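Long-range contacts in orotidine 5'-phosphate decarboxylase (Streptomyces avermitilis, PDB 3V75), which probably catalyses the decarboxylation of orotidine 5'-phosphate to UMP, the last step of de novo UMP biosynthesis: residues L171-T177 against S216-G222; D59-L64 against R91-G96; V269-V273 against A286-F290. All blocks are in the same frame, centred on the assembly; numbering follows the deposited sequence. Where two conformers were deposited one is given.

Interaction 1 of 3, residues L171-T177 against S216-G222; sequences LFVLALT and SFGAVVG
Leu174 and Val220 lie side by side and point the same way, CD2 of the leucine resting 3.8 Å from CG2 of the valine. That same CG2, set anti to the carbonyl carbon of Val220, also meets CB of Phe172 at 3.9 Å, so one methyl spans two residues of the facing strand. The Phe172 ring swings past Gly218, and the backbone O of Ala219 sits at its edge, close to the ring plane. A CB modelled on Gly218 would fall 2.9 Å from Phe172 CE2, a clash consistent with glycine there. On the other face of the sheet Leu171 and Phe217 cross obliquely, with CG of the leucine 4.0 Å from CD1 of the ring. Ala219, on that same face, has its CB 3.9 Å from CB of Ala175, which at the bulge points toward the neighbouring strand.

The backbones are parallel neighbours, and Leu171 and Val173 share N-H...O bonds with Ser216, Gly218 and Val220. The register then slips by one residue. At this beta bulge Val220 O accepts from two successive amides, that of Ala175 (145° at the hydrogen) and the straighter one of Leu176 (174°), and the pairing resumes with Gly222 N on Leu176 O.

These are the fifth and sixth strands of an eight-stranded TIM barrel, flanked by strands 145-148 and 239-241. Helix 158-167 covers Leu171 and Phe217, helix 196-207 covers Ala219 and Leu176, while Leu174 lies about 4 Å, side chain to side chain, from Lys119, the predicted proton donor, and packs on Tyr151 of the second subunit.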
ATOM      1  N   LEU A 171       9.742  -8.447  -7.747  1.00  6.10           N
ATOM      2  CA  LEU A 171       8.705  -7.434  -7.568  1.00  5.00           C
ATOM      3  C   LEU A 171       7.812  -7.433  -8.803  1.00  5.15           C
ATOM      4  O   LEU A 171       8.268  -7.805  -9.895  1.00  6.98           O
ATOM      5  CB  LEU A 171       9.292  -6.017  -7.432  1.00  5.99           C
ATOM      6  CG  LEU A 171      10.266  -5.790  -6.260  1.00  5.84           C
ATOM      7  CD1 LEU A 171      10.828  -4.335  -6.342  1.00  8.49           C
ATOM      8  CD2 LEU A 171       9.633  -6.033  -4.907  1.00  7.74           C
ATOM      9  N   PHE A 172       6.559  -6.997  -8.621  1.00  4.74           N
ATOM     10  CA  PHE A 172       5.708  -6.604  -9.751  1.00  5.37           C
ATOM     11  C   PHE A 172       5.297  -5.175  -9.524  1.00  5.18           C
ATOM     12  O   PHE A 172       4.573  -4.853  -8.566  1.00  5.76           O
ATOM     13  CB  PHE A 172       4.478  -7.498  -9.843  1.00  5.85           C
ATOM     14  CG  PHE A 172       4.796  -8.905 -10.344  1.00  5.18           C
ATOM     15  CD1 PHE A 172       5.069  -9.939  -9.442  1.00  6.52           C
ATOM     16  CD2 PHE A 172       4.857  -9.181 -11.724  1.00  4.88           C
ATOM     17  CE1 PHE A 172       5.368 -11.217  -9.906  1.00  6.48           C
ATOM     18  CE2 PHE A 172       5.154 -10.448 -12.174  1.00  6.97           C
ATOM     19  CZ  PHE A 172       5.406 -11.466 -11.273  1.00  7.05           C
ATOM     20  N   VAL A 173       5.779  -4.302 -10.400  1.00  4.80           N
ATOM     21  CA  VAL A 173       5.490  -2.876 -10.306  1.00  5.35           C
ATOM     22  C   VAL A 173       4.231  -2.573 -11.079  1.00  3.96           C
ATOM     23  O   VAL A 173       4.125  -2.969 -12.236  1.00  4.61           O
ATOM     24  CB  VAL A 173       6.686  -2.044 -10.881  1.00  6.13           C
ATOM     25  CG1 VAL A 173       6.379  -0.541 -10.798  1.00  6.74           C
ATOM     26  CG2 VAL A 173       7.982  -2.400 -10.096  1.00  7.51           C
ATOM     27  N   LEU A 174       3.281  -1.860 -10.472  1.00  5.19           N
ATOM     28  CA  LEU A 174       2.077  -1.481 -11.218  1.00  5.40           C
ATOM     29  C   LEU A 174       2.469  -0.672 -12.443  1.00  4.81           C
ATOM     30  O   LEU A 174       3.211   0.314 -12.328  1.00  6.98           O
ATOM     31  CB  LEU A 174       1.158  -0.623 -10.365  1.00  3.28           C
ATOM     32  CG  LEU A 174       0.696  -1.207  -9.035  1.00  5.19           C
ATOM     33  CD1 LEU A 174      -0.201  -0.248  -8.290  1.00  6.62           C
ATOM     34  CD2 LEU A 174      -0.030  -2.568  -9.255  1.00  9.03           C
ATOM     35  N   ALA A 175       1.995  -1.074 -13.625  1.00  4.99           N
ATOM     36  CA  ALA A 175       2.299  -0.319 -14.837  1.00  4.67           C
ATOM     37  C   ALA A 175       1.027   0.121 -15.560  1.00  5.37           C
ATOM     38  O   ALA A 175       0.776   1.304 -15.737  1.00  5.45           O
ATOM     39  CB  ALA A 175       3.215  -1.121 -15.766  1.00  6.32           C
ATOM     40  N   LEU A 176       0.212  -0.855 -15.967  1.00  3.67           N
ATOM     41  CA  LEU A 176      -0.987  -0.609 -16.781  1.00  4.98           C
ATOM     42  C   LEU A 176      -2.132  -1.440 -16.200  1.00  6.65           C
ATOM     43  O   LEU A 176      -2.068  -2.675 -16.191  1.00  6.59           O
ATOM     44  CB  LEU A 176      -0.714  -1.049 -18.208  1.00  4.79           C
ATOM     45  CG  LEU A 176       0.249  -0.117 -18.950  1.00  5.32           C
ATOM     46  CD1 LEU A 176       0.833  -0.785 -20.174  1.00  7.76           C
ATOM     47  CD2 LEU A 176      -0.473   1.210 -19.322  1.00  7.21           C
ATOM     48  N   THR A 177      -3.184  -0.781 -15.734  1.00  6.65           N
ATOM     49  CA  THR A 177      -4.323  -1.504 -15.145  1.00  7.34           C
ATOM     50  C   THR A 177      -5.611  -1.211 -15.896  1.00  6.78           C
ATOM     51  O   THR A 177      -5.743  -0.174 -16.553  1.00  8.02           O
ATOM     52  CB  THR A 177      -4.450  -1.176 -13.655  1.00  8.45           C
ATOM     53  OG1 THR A 177      -4.587   0.254 -13.465  1.00  7.03           O
ATOM     54  CG2 THR A 177      -3.205  -1.699 -12.915  1.00 10.21           C
ATOM     55  N   SER A 216      13.894 -10.823 -12.638  1.00  7.88           N
ATOM     56  CA  SER A 216      13.034 -10.928 -11.458  1.00  7.98           C
ATOM     57  C   SER A 216      12.085  -9.770 -11.233  1.00  6.49           C
ATOM     58  O   SER A 216      11.281  -9.819 -10.303  1.00  8.04           O
ATOM     59  CB  SER A 216      13.883 -11.104 -10.186  1.00  8.94           C
ATOM     60  OG  SER A 216      14.637 -12.294 -10.227  1.00  9.53           O
ATOM     61  N   PHE A 217      12.181  -8.734 -12.080  1.00  5.38           N
ATOM     62  CA  PHE A 217      11.445  -7.494 -11.846  1.00  4.91           C
ATOM     63  C   PHE A 217      10.396  -7.307 -12.923  1.00  6.07           C
ATOM     64  O   PHE A 217      10.705  -7.045 -14.079  1.00  7.37           O
ATOM     65  CB  PHE A 217      12.446  -6.330 -11.654  1.00  6.67           C
ATOM     66  CG  PHE A 217      13.371  -6.608 -10.499  1.00  6.22           C
ATOM     67  CD1 PHE A 217      12.909  -6.476  -9.196  1.00  7.53           C
ATOM     68  CD2 PHE A 217      14.619  -7.167 -10.705  1.00  7.69           C
ATOM     69  CE1 PHE A 217      13.724  -6.840  -8.094  1.00  9.20           C
ATOM     70  CE2 PHE A 217      15.439  -7.517  -9.608  1.00  8.97           C
ATOM     71  CZ  PHE A 217      14.975  -7.354  -8.316  1.00  9.75           C
ATOM     72  N   GLY A 218       9.149  -7.510 -12.513  1.00  5.33           N
ATOM     73  CA  GLY A 218       8.047  -7.564 -13.476  1.00  6.07           C
ATOM     74  C   GLY A 218       7.121  -6.387 -13.334  1.00  4.58           C
ATOM     75  O   GLY A 218       7.325  -5.496 -12.491  1.00  4.98           O
ATOM     76  N   ALA A 219       6.097  -6.372 -14.193  1.00  4.65           N
ATOM     77  CA  ALA A 219       5.083  -5.317 -14.210  1.00  5.10           C
ATOM     78  C   ALA A 219       3.694  -5.942 -14.059  1.00  3.90           C
ATOM     79  O   ALA A 219       3.471  -7.068 -14.518  1.00  5.21           O
ATOM     80  CB  ALA A 219       5.125  -4.553 -15.547  1.00  6.09           C
ATOM     81  N   VAL A 220       2.764  -5.189 -13.477  1.00  4.33           N
ATOM     82  CA  VAL A 220       1.352  -5.549 -13.531  1.00  4.61           C
ATOM     83  C   VAL A 220       0.769  -4.884 -14.794  1.00  4.44           C
ATOM     84  O   VAL A 220       0.866  -3.659 -14.964  1.00  4.64           O
ATOM     85  CB  VAL A 220       0.590  -5.087 -12.274  1.00  4.12           C
ATOM     86  CG1 VAL A 220      -0.895  -5.509 -12.400  1.00  5.48           C
ATOM     87  CG2 VAL A 220       1.262  -5.701 -11.015  1.00  5.25           C
ATOM     88  N   VAL A 221       0.206  -5.709 -15.684  1.00  4.66           N
ATOM     89  CA  VAL A 221      -0.342  -5.258 -16.974  1.00  4.07           C
ATOM     90  C   VAL A 221      -1.661  -5.992 -17.166  1.00  5.16           C
ATOM     91  O   VAL A 221      -1.677  -7.228 -17.324  1.00  6.12           O
ATOM     92  CB  VAL A 221       0.596  -5.621 -18.130  1.00  6.02           C
ATOM     93  CG1 VAL A 221       0.047  -5.117 -19.473  1.00  7.04           C
ATOM     94  CG2 VAL A 221       1.977  -4.991 -17.897  1.00  7.28           C
ATOM     95  N   GLY A 222      -2.760  -5.257 -17.115  1.00  5.51           N
ATOM     96  CA  GLY A 222      -4.086  -5.861 -17.188  1.00  6.84           C
ATOM     97  C   GLY A 222      -4.373  -6.514 -18.533  1.00  8.61           C
ATOM     98  O   GLY A 222      -4.155  -5.892 -19.592  1.00  8.46           O
TER

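Interaction 2 of 3, residues D59-L64 against R91-G96; sequences DDVAGL and RFGSRG
Phe92 lays one face of its ring over the backbone of Asp60 and Val61, with Val61 N 4.1 Å above the ring centre, while CG of Arg91 lies over the opposite face. Past this ring, and running in the opposite direction to it, extend two aliphatic side chains: Val61 brings CG2 to 3.6 Å from Phe92 CB, and Leu64 brings CD2 to 3.8 Å from Phe92 CD2. The other methyl of the valine, CG1, sits over a face of the Arg95 guanidinium, 3.8 Å from NH2.

Asp59 CG is anti to its own N (chi1 -178°), which carries the carboxylate to Arg91. Both terminal nitrogens grip the single oxygen OD1, NH1 at 2.8 Å on the syn lone pair and NH2 at 3.0 Å nearly along the C-O bond. With the two planes only 16° apart, the salt bridge is almost flat. Asp60 N-caps the helix through OD1, which accepts from Gly63 N and also bonds Ser58.

The contact joins the starts of helices 61-75 and 93-109 on the outside of the barrel. Helix 49-54 touches Asp59 and Arg91 through Leu52, and Arg91 NH1 has a second acidic partner in Glu132 of the second subunit.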
ATOM      1  N   ASP A  59     -18.626 -14.361   7.012  1.00 16.52           N
ATOM      2  CA  ASP A  59     -17.710 -13.273   6.687  1.00 13.95           C
ATOM      3  C   ASP A  59     -16.937 -12.894   7.926  1.00 18.49           C
ATOM      4  O   ASP A  59     -17.193 -11.848   8.550  1.00 21.18           O
ATOM      5  CB  ASP A  59     -18.482 -12.070   6.159  1.00 18.82           C
ATOM      6  CG  ASP A  59     -17.574 -10.941   5.767  1.00 20.37           C
ATOM      7  OD1 ASP A  59     -16.509 -11.187   5.149  1.00 17.81           O
ATOM      8  OD2 ASP A  59     -17.974  -9.798   6.057  1.00 22.88           O
ATOM      9  N   ASP A  60     -16.044 -13.769   8.344  1.00 14.76           N
ATOM     10  CA  ASP A  60     -15.280 -13.529   9.558  1.00 15.84           C
ATOM     11  C   ASP A  60     -13.992 -14.282   9.479  1.00 16.98           C
ATOM     12  O   ASP A  60     -13.730 -14.948   8.470  1.00 15.35           O
ATOM     13  CB  ASP A  60     -16.055 -13.858  10.844  1.00 18.40           C
ATOM     14  CG  ASP A  60     -16.552 -15.301  10.894  1.00 19.10           C
ATOM     15  OD1 ASP A  60     -15.992 -16.187  10.195  1.00 17.58           O
ATOM     16  OD2 ASP A  60     -17.519 -15.561  11.664  1.00 22.67           O
ATOM     17  N   VAL A  61     -13.181 -14.174  10.535  1.00 15.89           N
ATOM     18  CA  VAL A  61     -11.848 -14.765  10.556  1.00 16.73           C
ATOM     19  C   VAL A  61     -11.911 -16.284  10.359  1.00 17.11           C
ATOM     20  O   VAL A  61     -11.077 -16.857   9.638  1.00 15.32           O
ATOM     21  CB  VAL A  61     -11.097 -14.462  11.893  1.00 23.02           C
ATOM     22  CG1 VAL A  61      -9.887 -15.376  12.059  1.00 22.97           C
ATOM     23  CG2 VAL A  61     -10.622 -13.054  11.887  1.00 21.79           C
ATOM     24  N   ALA A  62     -12.872 -16.936  11.012  1.00 13.89           N
ATOM     25  CA  ALA A  62     -13.012 -18.396  10.847  1.00 15.97           C
ATOM     26  C   ALA A  62     -13.321 -18.779   9.382  1.00 13.48           C
ATOM     27  O   ALA A  62     -12.774 -19.761   8.869  1.00 16.70           O
ATOM     28  CB  ALA A  62     -14.096 -18.944  11.795  1.00 19.82           C
ATOM     29  N   GLY A  63     -14.172 -17.987   8.714  1.00 14.14           N
ATOM     30  CA  GLY A  63     -14.486 -18.209   7.309  1.00 12.38           C
ATOM     31  C   GLY A  63     -13.277 -17.974   6.416  1.00 15.88           C
ATOM     32  O   GLY A  63     -12.948 -18.783   5.517  1.00 15.06           O
ATOM     33  N   LEU A  64     -12.604 -16.847   6.667  1.00 12.96           N
ATOM     34  CA  LEU A  64     -11.345 -16.510   5.988  1.00 15.91           C
ATOM     35  C   LEU A  64     -10.352 -17.659   6.061  1.00 11.47           C
ATOM     36  O   LEU A  64      -9.716 -18.050   5.054  1.00 12.16           O
ATOM     37  CB  LEU A  64     -10.722 -15.298   6.697  1.00 13.83           C
ATOM     38  CG  LEU A  64      -9.364 -14.833   6.167  1.00 12.94           C
ATOM     39  CD1 LEU A  64      -9.623 -13.921   4.990  1.00 14.32           C
ATOM     40  CD2 LEU A  64      -8.637 -14.019   7.264  1.00 14.68           C
ATOM     41  N   ARG A  91      -8.496  -6.754   6.482  1.00  7.14           N
ATOM     42  CA  ARG A  91      -9.789  -6.264   6.977  1.00  7.29           C
ATOM     43  C   ARG A  91     -10.170  -6.905   8.311  1.00  8.62           C
ATOM     44  O   ARG A  91     -11.001  -6.363   9.040  1.00 10.05           O
ATOM     45  CB  ARG A  91     -10.906  -6.444   5.918  1.00  9.04           C
ATOM     46  CG  ARG A  91     -11.258  -7.894   5.665  1.00  9.83           C
ATOM     47  CD  ARG A  91     -12.017  -8.017   4.341  1.00 10.18           C
ATOM     48  NE  ARG A  91     -12.361  -9.409   4.010  1.00 11.92           N
ATOM     49  CZ  ARG A  91     -13.551  -9.950   4.285  1.00 11.28           C
ATOM     50  NH1 ARG A  91     -14.486  -9.231   4.910  1.00 14.06           N
ATOM     51  NH2 ARG A  91     -13.797 -11.220   3.947  1.00 11.76           N
ATOM     52  N   PHE A  92      -9.545  -8.043   8.632  1.00  7.83           N
ATOM     53  CA  PHE A  92      -9.742  -8.679   9.942  1.00 10.25           C
ATOM     54  C   PHE A  92      -8.616  -8.365  10.945  1.00 11.36           C
ATOM     55  O   PHE A  92      -8.545  -8.989  12.001  1.00 14.82           O
ATOM     56  CB  PHE A  92      -9.956 -10.201   9.789  1.00 10.79           C
ATOM     57  CG  PHE A  92     -11.188 -10.549   8.996  1.00 11.01           C
ATOM     58  CD1 PHE A  92     -12.455 -10.148   9.438  1.00 14.35           C
ATOM     59  CD2 PHE A  92     -11.074 -11.205   7.774  1.00 12.68           C
ATOM     60  CE1 PHE A  92     -13.607 -10.452   8.675  1.00 19.76           C
ATOM     61  CE2 PHE A  92     -12.227 -11.510   7.005  1.00 14.44           C
ATOM     62  CZ  PHE A  92     -13.464 -11.138   7.465  1.00 14.19           C
ATOM     63  N   GLY A  93      -7.771  -7.390  10.636  1.00 10.15           N
ATOM     64  CA  GLY A  93      -6.703  -6.990  11.553  1.00 10.63           C
ATOM     65  C   GLY A  93      -5.644  -8.071  11.723  1.00 11.03           C
ATOM     66  O   GLY A  93      -5.386  -8.894  10.809  1.00 10.85           O
ATOM     67  N   SER A  94      -5.013  -8.070  12.894  1.00 10.64           N
ATOM     68  CA  SER A  94      -3.898  -8.973  13.152  1.00  9.56           C
ATOM     69  C   SER A  94      -4.289 -10.447  13.010  1.00  9.39           C
ATOM     70  O   SER A  94      -3.495 -11.242  12.529  1.00 10.16           O
ATOM     71  CB  SER A  94      -3.317  -8.720  14.546  1.00 10.40           C
ATOM     72  OG  SER A  94      -4.306  -8.878  15.545  1.00 11.94           O
ATOM     73  N   ARG A  95      -5.508 -10.796  13.403  1.00 10.17           N
ATOM     74  CA  ARG A  95      -5.946 -12.181  13.264  1.00 11.79           C
ATOM     75  C   ARG A  95      -6.068 -12.596  11.792  1.00  9.61           C
ATOM     76  O   ARG A  95      -5.780 -13.756  11.440  1.00 10.27           O
ATOM     77  CB  ARG A  95      -7.274 -12.375  13.984  1.00 13.93           C
ATOM     78  CG  ARG A  95      -7.123 -12.276  15.522  1.00 18.92           C
ATOM     79  CD  ARG A  95      -8.490 -12.460  16.215  1.00 23.60           C
ATOM     80  NE  ARG A  95      -8.960 -13.839  16.063  1.00 36.53           N
ATOM     81  CZ  ARG A  95     -10.241 -14.189  15.892  1.00 32.09           C
ATOM     82  NH1 ARG A  95     -11.208 -13.241  15.873  1.00 42.39           N
ATOM     83  NH2 ARG A  95     -10.561 -15.486  15.758  1.00 35.69           N
ATOM     84  N   GLY A  96      -6.470 -11.665  10.935  1.00  9.39           N
ATOM     85  CA  GLY A  96      -6.458 -11.941   9.500  1.00 10.16           C
ATOM     86  C   GLY A  96      -5.059 -12.078   8.939  1.00  7.68           C
ATOM     87  O   GLY A  96      -4.771 -12.931   8.104  1.00  8.09           O
TER

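Interaction 3 of 3, residues V269-V273 against A286-F290; sequences VSRGV and AADRF
The backbones of Val273 and Ala286 come within 5.4 Å, CA to CA, where the short helix beginning at Arg271 meets the long helix 280-299. The small side chain of Ala286 and the lack of one on Gly272 are consistent with this close approach. Phe290, one turn further on, buries more surface than any other residue here. In one of the two conformers deposited for Val269, CG1 lies over the centre of this ring, 4.1 Å from the centroid and 11° off the normal, a CH-pi contact; in that conformer CG2, anti to the carbonyl carbon, reaches 3.8 Å from CD1. The ring edge faces the backbone, with Gly272 O near the ring plane and 3.5 Å from CE2. A CB on Gly272 would lie 2.8 Å from Phe290 CZ.

Val269 ends the eighth strand of the TIM barrel, bonded through its backbone to Cys42 and Gly44 of the first, so the contact seats the C-terminal helix where the barrel closes. Replacing Phe290 by an alanine would probably open a gap beneath Val269 and leave Gly272 O and Val273 CG2 without their ring neighbour. Val273 CG2 fits between the two helices, 3.9 Å from both Ala287 CA and Phe290 CD2, and Leu75 of helix 61-75 touches both Val273 and Ala287. At the outer margin a water donates to Gly272 O (2.7 Å) and accepts from Arg289 NH1, bridging the helices.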
ATOM      1  N   VAL A 269      -5.880 -15.881 -12.517  1.00  4.97           N
ATOM      2  CA  VAL A 269      -7.311 -16.166 -12.498  0.75  6.05           C
ATOM      3  C   VAL A 269      -7.800 -16.106 -11.047  1.00  7.04           C
ATOM      4  O   VAL A 269      -7.174 -16.712 -10.168  1.00  9.58           O
ATOM      5  CB  VAL A 269      -7.589 -17.587 -13.043  0.75  7.65           C
ATOM      6  CG1 VAL A 269      -9.098 -17.875 -13.061  0.75  6.67           C
ATOM      7  CG2 VAL A 269      -6.980 -17.812 -14.445  0.75  7.66           C
ATOM      8  N   SER A 270      -8.914 -15.444 -10.812  1.00  6.41           N
ATOM      9  CA  SER A 270      -9.512 -15.437  -9.494  1.00  8.34           C
ATOM     10  C   SER A 270     -10.839 -16.232  -9.529  1.00  7.95           C
ATOM     11  O   SER A 270     -10.830 -17.449  -9.316  1.00  7.62           O
ATOM     12  CB  SER A 270      -9.690 -13.997  -9.034  1.00 10.11           C
ATOM     13  OG  SER A 270     -10.416 -13.965  -7.824  1.00 11.41           O
ATOM     14  N   ARG A 271     -11.942 -15.569  -9.850  1.00  9.63           N
ATOM     15  CA  ARG A 271     -13.247 -16.249  -9.826  1.00  8.53           C
ATOM     16  C   ARG A 271     -13.334 -17.518 -10.706  1.00  9.16           C
ATOM     17  O   ARG A 271     -13.983 -18.494 -10.306  1.00  8.67           O
ATOM     18  CB  ARG A 271     -14.343 -15.266 -10.258  1.00 11.58           C
ATOM     19  CG  ARG A 271     -15.741 -15.895 -10.123  1.00 16.34           C
ATOM     20  CD  ARG A 271     -16.907 -14.910 -10.329  1.00 23.55           C
ATOM     21  NE  ARG A 271     -18.162 -15.605 -10.124  1.00 16.11           N
ATOM     22  CZ  ARG A 271     -18.591 -16.068  -8.952  1.00 18.41           C
ATOM     23  NH1 ARG A 271     -17.884 -15.828  -7.827  1.00 23.20           N
ATOM     24  NH2 ARG A 271     -19.732 -16.737  -8.878  1.00 21.24           N
ATOM     25  N   GLY A 272     -12.686 -17.514 -11.870  1.00  8.62           N
ATOM     26  CA  GLY A 272     -12.761 -18.648 -12.784  1.00  9.91           C
ATOM     27  C   GLY A 272     -12.345 -19.952 -12.142  1.00  8.00           C
ATOM     28  O   GLY A 272     -12.806 -21.045 -12.568  1.00  8.58           O
ATOM     29  N   VAL A 273     -11.450 -19.880 -11.150  1.00  7.15           N
ATOM     30  CA  VAL A 273     -11.105 -21.064 -10.358  1.00  8.13           C
ATOM     31  C   VAL A 273     -11.850 -21.090  -9.018  1.00  7.10           C
ATOM     32  O   VAL A 273     -12.484 -22.096  -8.661  1.00  7.80           O
ATOM     33  CB  VAL A 273      -9.564 -21.163 -10.112  1.00  7.90           C
ATOM     34  CG1 VAL A 273      -9.233 -22.225  -9.080  1.00  8.29           C
ATOM     35  CG2 VAL A 273      -8.845 -21.466 -11.443  1.00  8.37           C
ATOM     36  N   ALA A 286     -10.728 -27.018 -12.428  1.00  7.22           N
ATOM     37  CA  ALA A 286     -10.752 -25.691 -13.053  1.00  7.70           C
ATOM     38  C   ALA A 286      -9.345 -25.153 -13.232  1.00  8.78           C
ATOM     39  O   ALA A 286      -9.021 -24.586 -14.274  1.00  8.73           O
ATOM     40  CB  ALA A 286     -11.583 -24.717 -12.215  1.00  8.70           C
ATOM     41  N   ALA A 287      -8.515 -25.291 -12.199  1.00  7.55           N
ATOM     42  CA  ALA A 287      -7.127 -24.814 -12.305  1.00  7.72           C
ATOM     43  C   ALA A 287      -6.379 -25.561 -13.413  1.00  8.28           C
ATOM     44  O   ALA A 287      -5.639 -24.948 -14.202  1.00  9.60           O
ATOM     45  CB  ALA A 287      -6.401 -24.968 -10.968  1.00  7.75           C
ATOM     46  N   ASP A 288      -6.534 -26.881 -13.486  1.00  8.61           N
ATOM     47  CA  ASP A 288      -5.837 -27.656 -14.529  0.50  8.91           C
ATOM     48  C   ASP A 288      -6.316 -27.204 -15.902  1.00  9.51           C
ATOM     49  O   ASP A 288      -5.529 -27.114 -16.852  1.00 11.80           O
ATOM     50  CB  ASP A 288      -6.127 -29.168 -14.417  0.50  7.39           C
ATOM     51  CG  ASP A 288      -5.385 -29.844 -13.273  0.50 10.36           C
ATOM     52  OD1 ASP A 288      -4.487 -29.213 -12.684  0.50 11.11           O
ATOM     53  OD2 ASP A 288      -5.736 -31.013 -12.967  0.50 12.94           O
ATOM     54  N   ARG A 289      -7.615 -26.934 -16.029  1.00  8.47           N
ATOM     55  CA  ARG A 289      -8.157 -26.554 -17.335  1.00  8.69           C
ATOM     56  C   ARG A 289      -7.627 -25.188 -17.789  1.00  8.77           C
ATOM     57  O   ARG A 289      -7.223 -25.025 -18.957  1.00 10.55           O
ATOM     58  CB  ARG A 289      -9.679 -26.523 -17.330  1.00 12.03           C
ATOM     59  CG  ARG A 289     -10.213 -25.859 -18.580  1.00 20.79           C
ATOM     60  CD  ARG A 289     -11.749 -25.822 -18.573  1.00 30.70           C
ATOM     61  NE  ARG A 289     -12.247 -25.445 -17.249  1.00 43.08           N
ATOM     62  CZ  ARG A 289     -12.657 -24.232 -16.859  1.00 44.60           C
ATOM     63  NH1 ARG A 289     -13.127 -24.073 -15.609  1.00 24.11           N
ATOM     64  NH2 ARG A 289     -12.693 -23.207 -17.711  1.00 40.63           N
ATOM     65  N   PHE A 290      -7.631 -24.204 -16.895  1.00  7.51           N
ATOM     66  CA  PHE A 290      -7.038 -22.916 -17.257  1.00  7.70           C
ATOM     67  C   PHE A 290      -5.579 -23.065 -17.651  1.00  9.39           C
ATOM     68  O   PHE A 290      -5.166 -22.527 -18.683  1.00  9.48           O
ATOM     69  CB  PHE A 290      -7.160 -21.879 -16.138  1.00  8.35           C
ATOM     70  CG  PHE A 290      -8.469 -21.150 -16.136  1.00  7.52           C
ATOM     71  CD1 PHE A 290      -8.668 -20.081 -16.993  1.00  8.90           C
ATOM     72  CD2 PHE A 290      -9.510 -21.542 -15.309  1.00  8.17           C
ATOM     73  CE1 PHE A 290      -9.872 -19.381 -17.010  1.00 10.56           C
ATOM     74  CE2 PHE A 290     -10.720 -20.865 -15.331  1.00 11.24           C
ATOM     75  CZ  PHE A 290     -10.898 -19.778 -16.177  1.00 11.61           C
TER
HETATM   76  O   HOH W   1     -14.490 -21.832 -14.489  1.00 15.44           O

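Followed from the N terminus, the three contacts close in series, and none nests within or crosses another. Interaction 2 comes first, bringing 91-96 back to 59-64 across 26 residues that include strand 81-84. Interaction 1 follows, closing a 38-residue excursion that contains helix 196-207 and pairing two adjacent barrel strands. Interaction 3 closes the shortest loop, 12 residues, and ties the end of the last strand to the C-terminal helix. Their centres stand 21 to 28 Å apart and none touches another. Helix 61-75 nevertheless relates two of them: its start belongs to interaction 2 and its Leu75 packs on interaction 3. Interactions 1 and 2 also reach the second subunit.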